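Local coordinates for protein B-agarase (Saccharophagus degradans, PDB 4BQ2) that hydrolyses beta-1,4-galactosidic linkages of agarose, acting as an exo-beta-agarase of glycoside hydrolase family 50, at residues 324-328 with 329-333; 584-587 with 588-592; 736-739 with 740-744. All blocks are in the same frame, centred on the assembly; numbering follows the deposited sequence.

Interaction 1: residues 324-328 with 329-333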
loop_
_atom_site.group_PDB
_atom_site.type_symbol
_atom_site.label_atom_id
_atom_site.label_comp_id
_atom_site.label_asym_id
_atom_site.label_seq_id
_atom_site.Cartn_x
_atom_site.Cartn_y
_atom_site.Cartn_z
ATOM N N MET A 324 -0.722 -6.181 -22.266
ATOM C CA MET A 324 -1.456 -6.670 -23.440
ATOM C C MET A 324 -0.793 -6.225 -24.749
ATOM O O MET A 324 -0.583 -5.030 -24.966
ATOM C CB MET A 324 -2.913 -6.199 -23.402
ATOM C CG MET A 324 -3.761 -6.777 -24.529
ATOM S SD MET A 324 -5.422 -6.077 -24.649
ATOM C CE MET A 324 -6.220 -6.746 -23.202
ATOM N N ALA A 325 -0.485 -7.184 -25.618
ATOM C CA ALA A 325 0.122 -6.864 -26.912
ATOM C C ALA A 325 -0.918 -6.150 -27.767
ATOM O O ALA A 325 -1.919 -6.736 -28.158
ATOM C CB ALA A 325 0.630 -8.125 -27.610
ATOM N N VAL A 326 -0.681 -4.872 -28.035
ATOM C CA VAL A 326 -1.618 -4.058 -28.809
ATOM C C VAL A 326 -1.384 -4.279 -30.318
ATOM O O VAL A 326 -0.271 -4.058 -30.809
ATOM C CB VAL A 326 -1.484 -2.568 -28.448
ATOM C CG1 VAL A 326 -2.280 -1.714 -29.411
ATOM C CG2 VAL A 326 -1.933 -2.318 -27.004
ATOM N N SER A 327 -2.434 -4.712 -31.021
ATOM C CA SER A 327 -2.380 -5.003 -32.465
ATOM C C SER A 327 -2.378 -3.737 -33.339
ATOM O O SER A 327 -2.907 -2.702 -32.937
ATOM C CB SER A 327 -3.592 -5.836 -32.872
ATOM O OG SER A 327 -4.743 -5.017 -32.864
ATOM N N GLU A 328 -1.821 -3.845 -34.548
ATOM C CA GLU A 328 -1.803 -2.732 -35.491
ATOM C C GLU A 328 -3.208 -2.217 -35.781
ATOM O O GLU A 328 -3.415 -1.018 -35.925
ATOM C CB GLU A 328 -1.140 -3.158 -36.804
ATOM C CG GLU A 328 -0.673 -1.990 -37.665
ATOM C CD GLU A 328 0.072 -2.448 -38.910
ATOM O OE1 GLU A 328 1.013 -3.264 -38.785
ATOM O OE2 GLU A 328 -0.293 -1.992 -40.013
ATOM N N LYS A 329 -4.162 -3.140 -35.865
ATOM C CA LYS A 329 -5.539 -2.785 -36.149
ATOM C C LYS A 329 -6.201 -2.026 -34.972
ATOM O O LYS A 329 -6.930 -1.054 -35.193
ATOM C CB LYS A 329 -6.329 -4.005 -36.662
ATOM C CG LYS A 329 -7.231 -4.739 -35.685
ATOM C CD LYS A 329 -8.191 -5.640 -36.465
ATOM C CE LYS A 329 -9.303 -6.214 -35.590
ATOM N NZ LYS A 329 -8.812 -7.298 -34.691
ATOM N N SER A 330 -5.899 -2.422 -33.733
ATOM C CA SER A 330 -6.368 -1.647 -32.558
ATOM C C SER A 330 -5.786 -0.235 -32.544
ATOM O O SER A 330 -6.516 0.759 -32.381
ATOM C CB SER A 330 -6.000 -2.352 -31.245
ATOM O OG SER A 330 -6.858 -3.448 -30.991
ATOM N N PHE A 331 -4.469 -0.161 -32.721
ATOM C CA PHE A 331 -3.734 1.097 -32.660
ATOM C C PHE A 331 -4.168 2.090 -33.740
ATOM O O PHE A 331 -4.147 3.297 -33.498
ATOM C CB PHE A 331 -2.216 0.861 -32.760
ATOM C CG PHE A 331 -1.403 2.021 -32.276
ATOM C CD1 PHE A 331 -1.130 2.178 -30.919
ATOM C CD2 PHE A 331 -0.924 2.982 -33.169
ATOM C CE1 PHE A 331 -0.393 3.266 -30.465
ATOM C CE2 PHE A 331 -0.196 4.070 -32.711
ATOM C CZ PHE A 331 0.078 4.208 -31.359
ATOM N N ALA A 332 -4.545 1.582 -34.919
ATOM C CA ALA A 332 -5.052 2.434 -36.010
ATOM C C ALA A 332 -6.388 3.104 -35.684
ATOM O O ALA A 332 -6.684 4.168 -36.217
ATOM C CB ALA A 332 -5.142 1.653 -37.322
ATOM N N THR A 333 -7.183 2.487 -34.808
ATOM C CA THR A 333 -8.485 3.036 -34.385
ATOM C C THR A 333 -8.335 3.985 -33.192
ATOM O O THR A 333 -9.308 4.537 -32.685
ATOM C CB THR A 333 -9.489 1.941 -33.980
ATOM O OG1 THR A 333 -9.144 1.402 -32.680
ATOM C CG2 THR A 333 -9.583 0.832 -35.053
HETATM O O HOH W 1 -5.082 -4.998 -29.444
#
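The F331 ring is met across this contact at its edge, where V326 CG1 lies near the ring plane; Y359, from strand 359-362, adds an inclined ring-to-ring contact from beyond the two segments. V326 turns CG1 anti to its own backbone N (chi1 170°), and the methyl ends 4.2 Å from F331 CB. This apolar pair joins the residue before the N-cap to one within the first helical turn, which is the geometry of a hydrophobic staple. The N-cap itself is S327. Its OG is rotated into the space between backbone N and carbonyl carbon (chi1 73°), facing the start of the helix, and there it accepts from S330 N at 3.0 Å with a nearly straight N-H (160°). In a capping box the S330 side chain would accept from S327 N directly; here water 1 bridges the two, accepting from S327 N at 3.1 Å and hydrogen-bonded to S330 OG at 2.8 Å. S330 OG is also hydrogen-bonded to T306 OG1, a second partner that should limit its rotation. Backbone bonds from F331 N to S327 O and from A332 N to E328 O, each 3.0 Å, complete the short turn. At its far end S330 O takes two donors: T333 N, and T333 OG1 at 2.7 Å, in the carbonyl plane and on a lone pair. The helix 328-332 thus sits at the surface, its F331 and V326 side resting on Y302 and on strand 359-362, with Y351 also touching F331 and M324 lying on Y361.

Interaction 2: residues 584-587 with 588-592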
loop_
_atom_site.group_PDB
_atom_site.type_symbol
_atom_site.label_atom_id
_atom_site.label_comp_id
_atom_site.label_asym_id
_atom_site.label_seq_id
_atom_site.Cartn_x
_atom_site.Cartn_y
_atom_site.Cartn_z
ATOM N N LYS A 584 -10.936 -21.698 5.896
ATOM C CA LYS A 584 -11.180 -23.140 5.733
ATOM C C LYS A 584 -11.173 -23.510 4.256
ATOM O O LYS A 584 -10.435 -24.420 3.825
ATOM C CB LYS A 584 -12.497 -23.586 6.386
ATOM C CG LYS A 584 -12.668 -25.115 6.435
ATOM C CD LYS A 584 -13.996 -25.535 7.057
ATOM C CE LYS A 584 -14.216 -27.038 6.951
ATOM N NZ LYS A 584 -15.679 -27.399 6.972
ATOM N N VAL A 585 -11.958 -22.790 3.468
ATOM C CA VAL A 585 -12.069 -23.102 2.039
ATOM C C VAL A 585 -10.754 -22.849 1.309
ATOM O O VAL A 585 -10.318 -23.683 0.502
ATOM C CB VAL A 585 -13.216 -22.324 1.362
ATOM C CG1 VAL A 585 -13.131 -22.415 -0.155
ATOM C CG2 VAL A 585 -14.541 -22.874 1.820
ATOM N N VAL A 586 -10.121 -21.718 1.590
ATOM C CA VAL A 586 -8.864 -21.406 0.892
ATOM C C VAL A 586 -7.749 -22.377 1.269
ATOM O O VAL A 586 -7.033 -22.898 0.379
ATOM C CB VAL A 586 -8.418 -19.955 1.090
ATOM C CG1 VAL A 586 -6.989 -19.738 0.578
ATOM C CG2 VAL A 586 -9.355 -19.017 0.345
ATOM N N HIS A 587 -7.606 -22.633 2.563
ATOM C CA HIS A 587 -6.602 -23.581 3.010
ATOM C C HIS A 587 -6.842 -24.947 2.363
ATOM O O HIS A 587 -5.897 -25.585 1.901
ATOM C CB HIS A 587 -6.582 -23.717 4.528
ATOM C CG HIS A 587 -5.726 -24.837 4.998
ATOM N ND1 HIS A 587 -6.235 -26.066 5.343
ATOM C CD2 HIS A 587 -4.384 -24.926 5.142
ATOM C CE1 HIS A 587 -5.243 -26.863 5.693
ATOM N NE2 HIS A 587 -4.110 -26.203 5.564
ATOM N N GLY A 588 -8.105 -25.385 2.313
ATOM C CA GLY A 588 -8.444 -26.685 1.731
ATOM C C GLY A 588 -8.019 -26.804 0.275
ATOM O O GLY A 588 -7.475 -27.847 -0.125
ATOM N N ALA A 589 -8.280 -25.744 -0.514
ATOM C CA ALA A 589 -7.857 -25.698 -1.905
ATOM C C ALA A 589 -6.332 -25.711 -2.065
ATOM O O ALA A 589 -5.816 -26.465 -2.885
ATOM C CB ALA A 589 -8.472 -24.497 -2.639
ATOM N N VAL A 590 -5.622 -24.913 -1.268
ATOM C CA VAL A 590 -4.171 -24.852 -1.375
ATOM C C VAL A 590 -3.611 -26.221 -1.003
ATOM O O VAL A 590 -2.769 -26.770 -1.742
ATOM C CB VAL A 590 -3.590 -23.739 -0.491
ATOM C CG1 VAL A 590 -2.059 -23.839 -0.389
ATOM C CG2 VAL A 590 -4.008 -22.372 -1.065
ATOM N N GLU A 591 -4.128 -26.780 0.099
ATOM C CA GLU A 591 -3.638 -28.087 0.577
ATOM C C GLU A 591 -3.930 -29.177 -0.462
ATOM O O GLU A 591 -3.135 -30.088 -0.675
ATOM C CB GLU A 591 -4.313 -28.438 1.897
ATOM C CG GLU A 591 -3.948 -29.796 2.467
ATOM C CD GLU A 591 -4.665 -30.044 3.787
ATOM O OE1 GLU A 591 -5.897 -29.829 3.884
ATOM O OE2 GLU A 591 -3.967 -30.380 4.746
ATOM N N HIS A 592 -5.094 -29.104 -1.094
ATOM C CA HIS A 592 -5.449 -30.111 -2.097
ATOM C C HIS A 592 -4.418 -30.247 -3.251
ATOM O O HIS A 592 -4.018 -31.364 -3.652
ATOM C CB HIS A 592 -6.833 -29.789 -2.675
ATOM C CG HIS A 592 -7.298 -30.801 -3.665
ATOM N ND1 HIS A 592 -7.917 -31.973 -3.290
ATOM C CD2 HIS A 592 -7.178 -30.853 -5.013
ATOM C CE1 HIS A 592 -8.185 -32.695 -4.371
ATOM N NE2 HIS A 592 -7.752 -32.032 -5.429
#
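H587 sends CG anti to its backbone N (chi1 171°), and E591, one helical turn later, does the same (chi1 177°) and continues extended, so that both side chains leave the same flank of the helix and meet beyond it. The meeting is unequal along its length. Near the backbone E591 CB stands over one face of the imidazole, 4.2 Å above its plane and offset toward the rim. Farther out, E591 OE1 comes to 3.5 Å from H587 CE1, with ring and carboxylate planes inclined at 59°. The nearer ring nitrogen, H587 ND1, remains 4.1 Å from OE1, too far for a salt bridge; the carboxylate could nevertheless favour a protonated ring. H587 also touches Y599 and Y620, and a glycerol, probably from the crystallisation liquor, lies close to its side chain.

On a different, buried flank V586 CG1 meets V590 CG2 at 4.3 Å. V590 CG2 also lies 3.4 Å from V586 O, close against the carbonyl that V590 N binds at 3.0 Å. Both valines pack on I488 and Y599, of strands 483-488 and 598-599, while V585 reaches helix 460-477. Four successive i to i+4 backbone bonds, ending with E591 N to H587 O at 2.8 Å, mark a regular alpha-helix with polar and apolar flanks. A long helix laid on strands in this way is consistent with an outer helix of the (beta/alpha)8 barrel of family 50 enzymes.

Interaction 3: residues 736-739 with 740-744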
loop_
_atom_site.group_PDB
_atom_site.type_symbol
_atom_site.label_atom_id
_atom_site.label_comp_id
_atom_site.label_asym_id
_atom_site.label_seq_id
_atom_site.Cartn_x
_atom_site.Cartn_y
_atom_site.Cartn_z
ATOM N N LYS A 736 21.625 -4.371 1.899
ATOM C CA LYS A 736 22.806 -5.190 2.187
ATOM C C LYS A 736 23.181 -5.194 3.665
ATOM O O LYS A 736 23.584 -6.234 4.194
ATOM C CB LYS A 736 24.018 -4.793 1.333
ATOM C CG LYS A 736 23.842 -5.033 -0.159
ATOM C CD LYS A 736 25.160 -4.680 -0.853
ATOM C CE LYS A 736 25.174 -5.017 -2.321
ATOM N NZ LYS A 736 26.610 -5.051 -2.790
ATOM N N GLU A 737 23.042 -4.045 4.327
ATOM C CA GLU A 737 23.359 -3.937 5.757
ATOM C C GLU A 737 22.456 -4.827 6.596
ATOM O O GLU A 737 22.910 -5.526 7.524
ATOM C CB GLU A 737 23.237 -2.471 6.221
ATOM C CG GLU A 737 24.378 -1.557 5.714
ATOM C CD GLU A 737 25.667 -1.644 6.561
ATOM O OE1 GLU A 737 25.544 -1.857 7.790
ATOM O OE2 GLU A 737 26.798 -1.485 6.015
ATOM N N VAL A 738 21.163 -4.799 6.278
ATOM C CA VAL A 738 20.183 -5.615 6.989
ATOM C C VAL A 738 20.379 -7.092 6.662
ATOM O O VAL A 738 20.383 -7.959 7.574
ATOM C CB VAL A 738 18.743 -5.187 6.596
ATOM C CG1 VAL A 738 17.709 -6.228 7.083
ATOM C CG2 VAL A 738 18.420 -3.803 7.184
ATOM N N ASN A 739 20.512 -7.385 5.362
ATOM C CA ASN A 739 20.614 -8.771 4.924
ATOM C C ASN A 739 21.896 -9.465 5.407
ATOM O O ASN A 739 21.923 -10.691 5.588
ATOM C CB ASN A 739 20.504 -8.853 3.397
ATOM C CG ASN A 739 19.082 -8.632 2.897
ATOM O OD1 ASN A 739 18.114 -8.822 3.643
ATOM N ND2 ASN A 739 18.952 -8.211 1.628
ATOM N N ALA A 740 22.959 -8.697 5.616
ATOM C CA ALA A 740 24.202 -9.295 6.115
ATOM C C ALA A 740 24.084 -9.720 7.584
ATOM O O ALA A 740 24.909 -10.504 8.064
ATOM C CB ALA A 740 25.415 -8.390 5.866
ATOM N N LYS A 741 23.037 -9.257 8.276
ATOM C CA LYS A 741 22.880 -9.527 9.696
ATOM C C LYS A 741 21.566 -10.197 10.133
ATOM O O LYS A 741 21.389 -10.465 11.325
ATOM C CB LYS A 741 23.101 -8.228 10.485
ATOM C CG LYS A 741 21.890 -7.307 10.553
ATOM C CD LYS A 741 22.361 -5.951 11.075
ATOM C CE LYS A 741 21.262 -5.249 11.837
ATOM N NZ LYS A 741 21.661 -3.858 12.194
ATOM N N ILE A 742 20.643 -10.471 9.201
ATOM C CA ILE A 742 19.382 -11.086 9.577
ATOM C C ILE A 742 19.601 -12.380 10.404
ATOM O O ILE A 742 18.873 -12.627 11.348
ATOM C CB ILE A 742 18.422 -11.389 8.371
ATOM C CG1 ILE A 742 19.126 -12.171 7.252
ATOM C CG2 ILE A 742 17.750 -10.109 7.857
ATOM C CD1 ILE A 742 18.237 -12.507 6.053
ATOM N N TYR A 743 20.604 -13.176 10.065
ATOM C CA TYR A 743 20.723 -14.492 10.733
ATOM C C TYR A 743 21.475 -14.430 12.067
ATOM O O TYR A 743 21.035 -15.046 13.063
ATOM C CB TYR A 743 21.365 -15.517 9.798
ATOM C CG TYR A 743 20.449 -15.951 8.652
ATOM C CD1 TYR A 743 19.261 -16.634 8.912
ATOM C CD2 TYR A 743 20.793 -15.696 7.318
ATOM C CE1 TYR A 743 18.419 -17.054 7.875
ATOM C CE2 TYR A 743 19.968 -16.107 6.281
ATOM C CZ TYR A 743 18.777 -16.773 6.566
ATOM O OH TYR A 743 17.992 -17.173 5.538
ATOM N N THR A 744 22.597 -13.712 12.075
ATOM C CA THR A 744 23.350 -13.463 13.308
ATOM C C THR A 744 22.478 -12.787 14.360
ATOM O O THR A 744 22.477 -13.209 15.518
ATOM C CB THR A 744 24.634 -12.663 13.054
ATOM O OG1 THR A 744 24.305 -11.487 12.314
ATOM C CG2 THR A 744 25.593 -13.477 12.228
#
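V738 and I742 bring their side chains together at about a right angle, V738 CG1 lying 4.0 Å from I742 CG2 across the junction of two helices. V738 holds CG1 anti to its backbone N (chi1 167°), which leaves the methyl beside its own carbonyl carbon, where I742 CG2 meets it. The isoleucine puts CG1 between its backbone N and carbonyl carbon (chi1 51°); CG1 then rests 3.6 Å from N739 O and over the Y743 ring, offset toward the rim, while CG2 approaches V738 O at 3.4 Å. K741 arrives at the same carbonyl by another route: its extended chain runs back along the preceding turn, with CG 3.4 Å from V738 O and CD 3.6 Å from E737 O. Its NZ makes a weak bond to Q685.

The backbone bonds mark where the first helix gives way. A740 N still binds K736 O at 2.9 Å, but K741 N reaches back only three residues, to V738 O at 3.0 Å, from above the carbonyl plane (57° out of it). K741 then occupies the N-cap position of helix 742-746. N739 is tied down by several outside bonds: ND2 to W410 O, OD1 to T284 OG1, and its backbone O to R244 NH2. The junction between helices 729-739 and 742-746 is thus held by two neighbours, with V738 packed against Y680, M684 and I688 of helix 673-688, and I742 against F282 and T284 of strand 280-287.

How the interactions relate
The three contacts follow one another along the chain without interleaving and touch nowhere. Interaction 1 is a surface helix start, with its centre about 40 Å from that of interaction 2 and about 48 Å from that of interaction 3; interactions 2 and 3 are about 34 Å apart between centres, and their nearest atoms about 22 Å. Interaction 1 leans on the antiparallel sheet containing strand 359-362. Interaction 2 lies within one long helix, backed by strands 483-488 and 598-599. Interaction 3 joins two short C-terminal helices beside strand 280-287, whose sheet also contains strand 693-699. They are thus separate local contacts, at a helix start, within a helix and at a helix junction, in different parts of the catalytic module.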